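Side-chain contacts in rubber oxygenase (Streptomyces sp., PDB 5O1L), which cleaves poly(cis-1,4-isoprene) of natural and synthetic rubber oxidatively at its double bonds, using dioxygen and one non-covalently bound b-type heme: residues Leu33-Pro38 / Lys287-Pro292; Gly309-Leu314 / Pro321-Phe326. All coordinates share one frame; numbering follows the deposited sequence.

Interaction 1: Leu33-Pro38 / Lys287-Pro292; sequences LWTWSP and KQVLDP
Thr35 and Val289 begin the apolar half of this contact: the methyl CG2 of Thr35 lies 4.1 Å from CG1 of Val289. The same Val289 methyl also reaches the benzo part of the Trp36 indole, with CG1 4.0 Å from CZ2 in an oblique approach. Within its own loop, Thr35 CG2 rests over one face of that indole, offset toward the rim, so threonine and tryptophan meet the valine together.

The polar half belongs to Gln288. Its CG stands anti to the backbone N (chi1 -151°) and the chain runs out extended, which carries the amide to Thr35; Gln288 NE2 comes 3.4 Å from Thr35 CB, a van der Waals approach and not a hydrogen bond. No direct hydrogen bond joins the two segments; the polar link runs through water. One water accepts from both Gln288 NE2 (2.7 Å) and Thr35 N (2.9 Å), while another donates to Gln288 OE1 and Leu33 O, so both ends of the amide are engaged and its rotation is probably fixed. Thr35 OG1 adds a hydrogen bond to Gln285, one turn earlier on the helix.

The loop's type I beta turn from Trp34 to Ser37, closed by Ser37 N to Trp34 O, docks against helix 279-289 at Gln288 and Val289.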
ATOM      1  N   LEU A  33     -21.164 -13.596   9.437  1.00 26.66           N
ATOM      2  CA  LEU A  33     -20.062 -14.430   9.909  1.00 22.04           C
ATOM      3  C   LEU A  33     -18.890 -13.558  10.275  1.00 19.73           C
ATOM      4  O   LEU A  33     -18.763 -12.393   9.812  1.00 19.84           O
ATOM      5  CB  LEU A  33     -19.590 -15.425   8.876  1.00 24.28           C
ATOM      6  CG  LEU A  33     -20.615 -16.399   8.340  1.00 27.11           C
ATOM      7  CD1 LEU A  33     -19.805 -17.389   7.506  1.00 30.39           C
ATOM      8  CD2 LEU A  33     -21.305 -17.166   9.482  1.00 26.77           C
ATOM      9  N   TRP A  34     -18.038 -14.055  11.122  1.00 15.07           N
ATOM     10  CA  TRP A  34     -16.827 -13.355  11.520  1.00 14.53           C
ATOM     11  C   TRP A  34     -16.076 -12.880  10.249  1.00 14.32           C
ATOM     12  O   TRP A  34     -15.892 -13.665   9.285  1.00 15.85           O
ATOM     13  CB  TRP A  34     -15.876 -14.333  12.218  1.00 13.90           C
ATOM     14  CG  TRP A  34     -14.680 -13.837  12.846  1.00 14.33           C
ATOM     15  CD1 TRP A  34     -14.474 -12.644  13.418  1.00 13.57           C
ATOM     16  CD2 TRP A  34     -13.468 -14.558  13.058  1.00 13.25           C
ATOM     17  NE1 TRP A  34     -13.206 -12.547  13.940  1.00 14.17           N
ATOM     18  CE2 TRP A  34     -12.592 -13.732  13.724  1.00 14.34           C
ATOM     19  CE3 TRP A  34     -13.050 -15.826  12.715  1.00 14.80           C
ATOM     20  CZ2 TRP A  34     -11.338 -14.137  14.085  1.00 14.72           C
ATOM     21  CZ3 TRP A  34     -11.845 -16.226  13.098  1.00 14.45           C
ATOM     22  CH2 TRP A  34     -10.977 -15.390  13.737  1.00 14.79           C
ATOM     23  N   THR A  35     -15.577 -11.659  10.346  1.00 13.83           N
ATOM     24  CA  THR A  35     -14.827 -11.115   9.179  1.00 14.56           C
ATOM     25  C   THR A  35     -13.559 -11.909   8.845  1.00 15.72           C
ATOM     26  O   THR A  35     -13.125 -11.887   7.697  1.00 16.13           O
ATOM     27  CB  THR A  35     -14.568  -9.645   9.446  1.00 15.23           C
ATOM     28  OG1 THR A  35     -14.233  -9.010   8.199  1.00 16.80           O
ATOM     29  CG2 THR A  35     -13.474  -9.385  10.344  1.00 15.89           C
ATOM     30  N   TRP A  36     -12.976 -12.607   9.841  1.00 16.24           N
ATOM     31  CA  TRP A  36     -11.792 -13.411   9.660  1.00 15.86           C
ATOM     32  C   TRP A  36     -12.051 -14.865   9.427  1.00 17.16           C
ATOM     33  O   TRP A  36     -11.097 -15.651   9.522  1.00 18.19           O
ATOM     34  CB  TRP A  36     -10.699 -13.083  10.646  1.00 16.12           C
ATOM     35  CG  TRP A  36     -10.370 -11.702  10.758  1.00 17.21           C
ATOM     36  CD1 TRP A  36     -10.497 -10.905  11.826  1.00 17.99           C
ATOM     37  CD2 TRP A  36      -9.707 -10.890   9.739  1.00 16.71           C
ATOM     38  NE1 TRP A  36      -9.935  -9.646  11.592  1.00 18.10           N
ATOM     39  CE2 TRP A  36      -9.454  -9.626  10.304  1.00 18.33           C
ATOM     40  CE3 TRP A  36      -9.252 -11.162   8.437  1.00 17.79           C
ATOM     41  CZ2 TRP A  36      -8.855  -8.583   9.587  1.00 19.67           C
ATOM     42  CZ3 TRP A  36      -8.629 -10.122   7.759  1.00 17.93           C
ATOM     43  CH2 TRP A  36      -8.404  -8.886   8.339  1.00 18.50           C
ATOM     44  N   SER A  37     -13.295 -15.188   9.134  1.00 17.41           N
ATOM     45  CA  SER A  37     -13.714 -16.580   8.897  1.00 19.19           C
ATOM     46  C   SER A  37     -12.855 -17.008   7.678  1.00 19.09           C
ATOM     47  O   SER A  37     -12.821 -16.285   6.662  1.00 17.83           O
ATOM     48  CB  SER A  37     -15.112 -16.691   8.433  1.00 19.94           C
ATOM     49  OG  SER A  37     -15.313 -18.054   8.192  1.00 23.85           O
ATOM     50  N   PRO A  38     -12.281 -18.183   7.696  1.00 17.31           N
ATOM     51  CA  PRO A  38     -11.649 -18.634   6.467  1.00 18.11           C
ATOM     52  C   PRO A  38     -12.628 -18.832   5.322  1.00 17.59           C
ATOM     53  O   PRO A  38     -12.205 -18.871   4.151  1.00 16.54           O
ATOM     54  CB  PRO A  38     -11.096 -20.048   6.869  1.00 20.00           C
ATOM     55  CG  PRO A  38     -11.007 -20.057   8.346  1.00 20.82           C
ATOM     56  CD  PRO A  38     -12.025 -19.099   8.841  1.00 20.32           C
ATOM     57  N   LYS A 287     -15.236  -2.130   5.668  1.00 17.56           N
ATOM     58  CA  LYS A 287     -16.145  -1.345   6.511  1.00 21.11           C
ATOM     59  C   LYS A 287     -15.973  -1.670   7.973  1.00 23.08           C
ATOM     60  O   LYS A 287     -16.153  -0.781   8.796  1.00 24.90           O
ATOM     61  CB  LYS A 287     -17.585  -1.589   6.083  1.00 23.22           C
ATOM     62  CG  LYS A 287     -17.914  -0.912   4.810  1.00 27.96           C
ATOM     63  CD  LYS A 287     -19.360  -1.242   4.350  1.00 33.22           C
ATOM     64  CE  LYS A 287     -19.704  -0.526   3.040  1.00 36.16           C
ATOM     65  NZ  LYS A 287     -19.025  -1.100   1.822  1.00 40.35           N
ATOM     66  N   GLN A 288     -15.618  -2.907   8.302  1.00 21.56           N
ATOM     67  CA  GLN A 288     -15.485  -3.330   9.674  1.00 22.78           C
ATOM     68  C   GLN A 288     -14.098  -3.133  10.234  1.00 21.43           C
ATOM     69  O   GLN A 288     -13.917  -2.920  11.427  1.00 25.67           O
ATOM     70  CB  GLN A 288     -15.811  -4.792   9.787  1.00 25.22           C
ATOM     71  CG  GLN A 288     -16.378  -5.180  11.125  1.00 28.69           C
ATOM     72  CD  GLN A 288     -16.764  -6.634  11.074  1.00 28.34           C
ATOM     73  OE1 GLN A 288     -17.790  -7.028  10.509  1.00 36.62           O
ATOM     74  NE2 GLN A 288     -15.941  -7.420  11.626  1.00 23.38           N
ATOM     75  N   VAL A 289     -13.057  -3.283   9.415  1.00 18.15           N
ATOM     76  CA  VAL A 289     -11.697  -3.278   9.932  1.00 17.77           C
ATOM     77  C   VAL A 289     -10.873  -2.058   9.640  1.00 17.15           C
ATOM     78  O   VAL A 289      -9.891  -1.864  10.338  1.00 20.74           O
ATOM     79  CB  VAL A 289     -10.892  -4.504   9.521  1.00 18.43           C
ATOM     80  CG1 VAL A 289     -11.645  -5.795   9.821  1.00 18.09           C
ATOM     81  CG2 VAL A 289     -10.490  -4.446   8.076  1.00 17.89           C
ATOM     82  N   LEU A 290     -11.255  -1.273   8.603  1.00 16.63           N
ATOM     83  CA  LEU A 290     -10.528  -0.071   8.338  1.00 17.91           C
ATOM     84  C   LEU A 290     -11.303   1.134   8.873  1.00 19.74           C
ATOM     85  O   LEU A 290     -10.758   1.914   9.653  1.00 18.86           O
ATOM     86  CB  LEU A 290     -10.244   0.050   6.835  1.00 16.73           C
ATOM     87  CG  LEU A 290      -9.634   1.336   6.345  1.00 15.57           C
ATOM     88  CD1 LEU A 290      -8.271   1.532   6.950  1.00 16.23           C
ATOM     89  CD2 LEU A 290      -9.597   1.419   4.855  1.00 16.48           C
ATOM     90  N   ASP A 291     -12.519   1.309   8.432  1.00 24.27           N
ATOM     91  CA  ASP A 291     -13.267   2.558   8.754  1.00 27.96           C
ATOM     92  C   ASP A 291     -13.267   2.891  10.262  1.00 28.39           C
ATOM     93  O   ASP A 291     -12.930   4.020  10.626  1.00 28.47           O
ATOM     94  CB  ASP A 291     -14.678   2.541   8.167  1.00 31.66           C
ATOM     95  CG  ASP A 291     -14.686   2.443   6.652  1.00 36.80           C
ATOM     96  OD1 ASP A 291     -13.608   2.450   6.019  1.00 41.88           O
ATOM     97  OD2 ASP A 291     -15.771   2.282   6.026  1.00 46.96           O
ATOM     98  N   PRO A 292     -13.552   1.919  11.134  1.00 28.93           N
ATOM     99  CA  PRO A 292     -13.614   2.217  12.575  1.00 29.75           C
ATOM    100  C   PRO A 292     -12.295   2.490  13.296  1.00 29.16           C
ATOM    101  O   PRO A 292     -12.309   2.958  14.443  1.00 30.50           O
ATOM    102  CB  PRO A 292     -14.231   0.945  13.173  1.00 30.07           C
ATOM    103  CG  PRO A 292     -14.818   0.220  12.033  1.00 30.75           C
ATOM    104  CD  PRO A 292     -13.892   0.490  10.897  1.00 28.80           C
TER
HETATM  105  O   HOH W   1     -19.105  -9.840  11.368  1.00 29.55           O
HETATM  106  O   HOH W   2     -16.664  -9.888  12.318  1.00 16.57           O

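Interaction 2: Gly309-Leu314 / Pro321-Phe326; sequences GIVAEL and PLIGAF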
ATOM      1  N   GLY A 309       4.272  18.504   2.729  1.00 26.10           N
ATOM      2  CA  GLY A 309       5.453  19.229   2.329  1.00 26.05           C
ATOM      3  C   GLY A 309       6.200  18.609   1.182  1.00 25.58           C
ATOM      4  O   GLY A 309       6.589  19.327   0.261  1.00 27.80           O
ATOM      5  N   ILE A 310       6.357  17.292   1.207  1.00 25.85           N
ATOM      6  CA  ILE A 310       7.020  16.562   0.142  1.00 26.99           C
ATOM      7  C   ILE A 310       6.283  16.787  -1.183  1.00 25.72           C
ATOM      8  O   ILE A 310       6.884  17.060  -2.189  1.00 25.10           O
ATOM      9  CB  ILE A 310       7.026  15.046   0.442  1.00 29.27           C
ATOM     10  CG1 ILE A 310       8.024  14.722   1.538  1.00 30.52           C
ATOM     11  CG2 ILE A 310       7.295  14.193  -0.800  1.00 29.11           C
ATOM     12  CD1 ILE A 310       7.770  13.384   2.207  1.00 30.89           C
ATOM     13  N   VAL A 311       4.956  16.673  -1.169  1.00 25.42           N
ATOM     14  CA  VAL A 311       4.188  16.780  -2.404  1.00 24.06           C
ATOM     15  C   VAL A 311       4.234  18.202  -2.985  1.00 24.15           C
ATOM     16  O   VAL A 311       4.353  18.395  -4.197  1.00 25.53           O
ATOM     17  CB  VAL A 311       2.755  16.325  -2.155  1.00 23.69           C
ATOM     18  CG1 VAL A 311       1.921  16.541  -3.409  1.00 23.87           C
ATOM     19  CG2 VAL A 311       2.756  14.844  -1.757  1.00 24.38           C
ATOM     20  N   ALA A 312       4.085  19.179  -2.128  1.00 24.40           N
ATOM     21  CA  ALA A 312       4.151  20.565  -2.524  1.00 27.12           C
ATOM     22  C   ALA A 312       5.538  20.944  -3.070  1.00 29.27           C
ATOM     23  O   ALA A 312       5.621  21.798  -3.958  1.00 31.65           O
ATOM     24  CB  ALA A 312       3.748  21.463  -1.354  1.00 27.08           C
ATOM     25  N   GLU A 313       6.578  20.290  -2.586  1.00 28.80           N
ATOM     26  CA  GLU A 313       7.959  20.484  -3.087  1.00 32.01           C
ATOM     27  C   GLU A 313       8.314  19.853  -4.441  1.00 32.70           C
ATOM     28  O   GLU A 313       9.311  20.219  -5.068  1.00 31.35           O
ATOM     29  CB  GLU A 313       8.962  19.984  -2.060  1.00 37.27           C
ATOM     30  CG  GLU A 313       9.122  20.923  -0.869  1.00 44.82           C
ATOM     31  CD  GLU A 313      10.259  20.503   0.070  1.00 53.33           C
ATOM     32  OE1 GLU A 313      10.622  19.278   0.114  1.00 55.39           O
ATOM     33  OE2 GLU A 313      10.755  21.420   0.773  1.00 59.35           O
ATOM     34  N   LEU A 314       7.492  18.922  -4.925  1.00 28.88           N
ATOM     35  CA  LEU A 314       7.738  18.266  -6.200  1.00 29.96           C
ATOM     36  C   LEU A 314       7.554  19.282  -7.290  1.00 31.15           C
ATOM     37  O   LEU A 314       6.826  20.278  -7.115  1.00 33.77           O
ATOM     38  CB  LEU A 314       6.699  17.148  -6.403  1.00 29.02           C
ATOM     39  CG  LEU A 314       6.771  15.969  -5.443  1.00 31.00           C
ATOM     40  CD1 LEU A 314       5.670  14.957  -5.717  1.00 32.20           C
ATOM     41  CD2 LEU A 314       8.125  15.266  -5.579  1.00 31.44           C
ATOM     42  N   PRO A 321      -3.156  24.333  -1.696  1.00 20.57           N
ATOM     43  CA  PRO A 321      -4.611  24.314  -1.729  1.00 19.69           C
ATOM     44  C   PRO A 321      -5.145  23.289  -2.699  1.00 19.16           C
ATOM     45  O   PRO A 321      -6.203  22.741  -2.443  1.00 19.36           O
ATOM     46  CB  PRO A 321      -4.981  25.727  -2.184  1.00 20.40           C
ATOM     47  CG  PRO A 321      -3.846  26.497  -1.715  1.00 23.01           C
ATOM     48  CD  PRO A 321      -2.640  25.675  -2.020  1.00 21.23           C
ATOM     49  N   LEU A 322      -4.464  23.019  -3.777  1.00 18.18           N
ATOM     50  CA  LEU A 322      -4.916  21.933  -4.705  1.00 19.38           C
ATOM     51  C   LEU A 322      -4.793  20.590  -4.026  1.00 19.35           C
ATOM     52  O   LEU A 322      -5.694  19.697  -4.143  1.00 16.75           O
ATOM     53  CB  LEU A 322      -4.097  21.902  -6.016  1.00 19.86           C
ATOM     54  CG  LEU A 322      -4.417  23.043  -6.968  1.00 23.01           C
ATOM     55  CD1 LEU A 322      -3.534  22.826  -8.215  1.00 23.91           C
ATOM     56  CD2 LEU A 322      -5.876  23.048  -7.323  1.00 23.96           C
ATOM     57  N   ILE A 323      -3.713  20.353  -3.304  1.00 19.04           N
ATOM     58  CA  ILE A 323      -3.545  19.073  -2.633  1.00 19.10           C
ATOM     59  C   ILE A 323      -4.615  18.890  -1.603  1.00 18.72           C
ATOM     60  O   ILE A 323      -5.251  17.837  -1.521  1.00 19.03           O
ATOM     61  CB  ILE A 323      -2.182  18.992  -1.863  1.00 21.17           C
ATOM     62  CG1 ILE A 323      -1.042  18.990  -2.836  1.00 20.28           C
ATOM     63  CG2 ILE A 323      -2.133  17.758  -0.933  1.00 23.18           C
ATOM     64  CD1 ILE A 323       0.286  19.417  -2.212  1.00 20.76           C
ATOM     65  N   GLY A 324      -4.900  19.920  -0.825  1.00 17.14           N
ATOM     66  CA  GLY A 324      -5.873  19.851   0.180  1.00 17.79           C
ATOM     67  C   GLY A 324      -7.250  19.602  -0.368  1.00 17.19           C
ATOM     68  O   GLY A 324      -7.995  18.786   0.169  1.00 18.07           O
ATOM     69  N   ALA A 325      -7.604  20.358  -1.395  1.00 16.22           N
ATOM     70  CA  ALA A 325      -8.927  20.264  -1.933  1.00 15.15           C
ATOM     71  C   ALA A 325      -9.145  18.900  -2.582  1.00 15.49           C
ATOM     72  O   ALA A 325     -10.153  18.320  -2.360  1.00 15.55           O
ATOM     73  CB  ALA A 325      -9.176  21.390  -2.934  1.00 14.84           C
ATOM     74  N   PHE A 326      -8.201  18.471  -3.393  1.00 15.39           N
ATOM     75  CA  PHE A 326      -8.352  17.184  -4.056  1.00 14.95           C
ATOM     76  C   PHE A 326      -8.305  16.033  -3.057  1.00 14.65           C
ATOM     77  O   PHE A 326      -9.071  15.055  -3.184  1.00 13.84           O
ATOM     78  CB  PHE A 326      -7.322  17.003  -5.168  1.00 16.12           C
ATOM     79  CG  PHE A 326      -7.632  15.811  -6.046  1.00 16.28           C
ATOM     80  CD1 PHE A 326      -8.687  15.899  -6.915  1.00 17.11           C
ATOM     81  CD2 PHE A 326      -6.914  14.681  -5.942  1.00 17.79           C
ATOM     82  CE1 PHE A 326      -9.023  14.859  -7.731  1.00 17.69           C
ATOM     83  CE2 PHE A 326      -7.311  13.553  -6.731  1.00 16.79           C
ATOM     84  CZ  PHE A 326      -8.338  13.685  -7.537  1.00 16.13           C
TER
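Ile323 meets Val311 and Ala312 through the far end of its side chain, and a single isoleucine thereby carries one whole side of a helix-to-helix contact. Segment 321-326 begins at Pro321, whose carbonyl O receives the backbone N of Ala325 in the regular helical pattern, while the side chain of Pro321 touches Leu347 of helix 345-362. Leu322 follows, its O taking the N of Phe326.

At Ile323 the chain faces helix 298-313. CG1 stands anti to the carbonyl carbon (chi1 -67°), and the next torsion, 159°, stretches the branch outward so that CD1 leads. Ile323 CD1 lies 3.5 Å from Val311 CG1, a close apolar contact, with Ile323 CG1 behind it at 3.9 Å from the same Val311 methyl. The two side chains meet at a slant. With CG1 anti to the backbone N (chi1 175°), Val311 turns this branch to Ile323. Ile323 CD1 also sits beside the next residue, 4.1 Å from Ala312 CB and 3.8 Å from Ala312 N, a van der Waals approach to the backbone.

Beyond Ile323, Ala325 packs on helix 345-362, and Phe326 sets its ring edge-to-face with Trp355 of that helix. Leu318 of the connecting loop touches both Val311 and Ile323. The contact lies buried between the consecutive helices 298-313 and 320-331; helix 373-393 borders Val311 through Phe385, and helix 345-362 packs on other residues of segment 321-326.

In the fold
Read from the N terminus, the chain shows long-range and local closure side by side. Interaction 1 opens in the loop ahead of helix 59-68 and closes only on helix 279-289, enclosing 248 residues, a large part of them helical, and fastening the loop near the N terminus to that helix. Helix 298-313 comes next, and interaction 2 closes a short connection of six residues to helix 320-331. The two contacts stand in series, neither nested nor crossed. Their centres are 33 Å apart and their nearest atoms about 16 Å, so they tie separate parts of this all-helical fold, both away from the heme-binding residues, though the Trp36 side chain is about 11 Å from the heme.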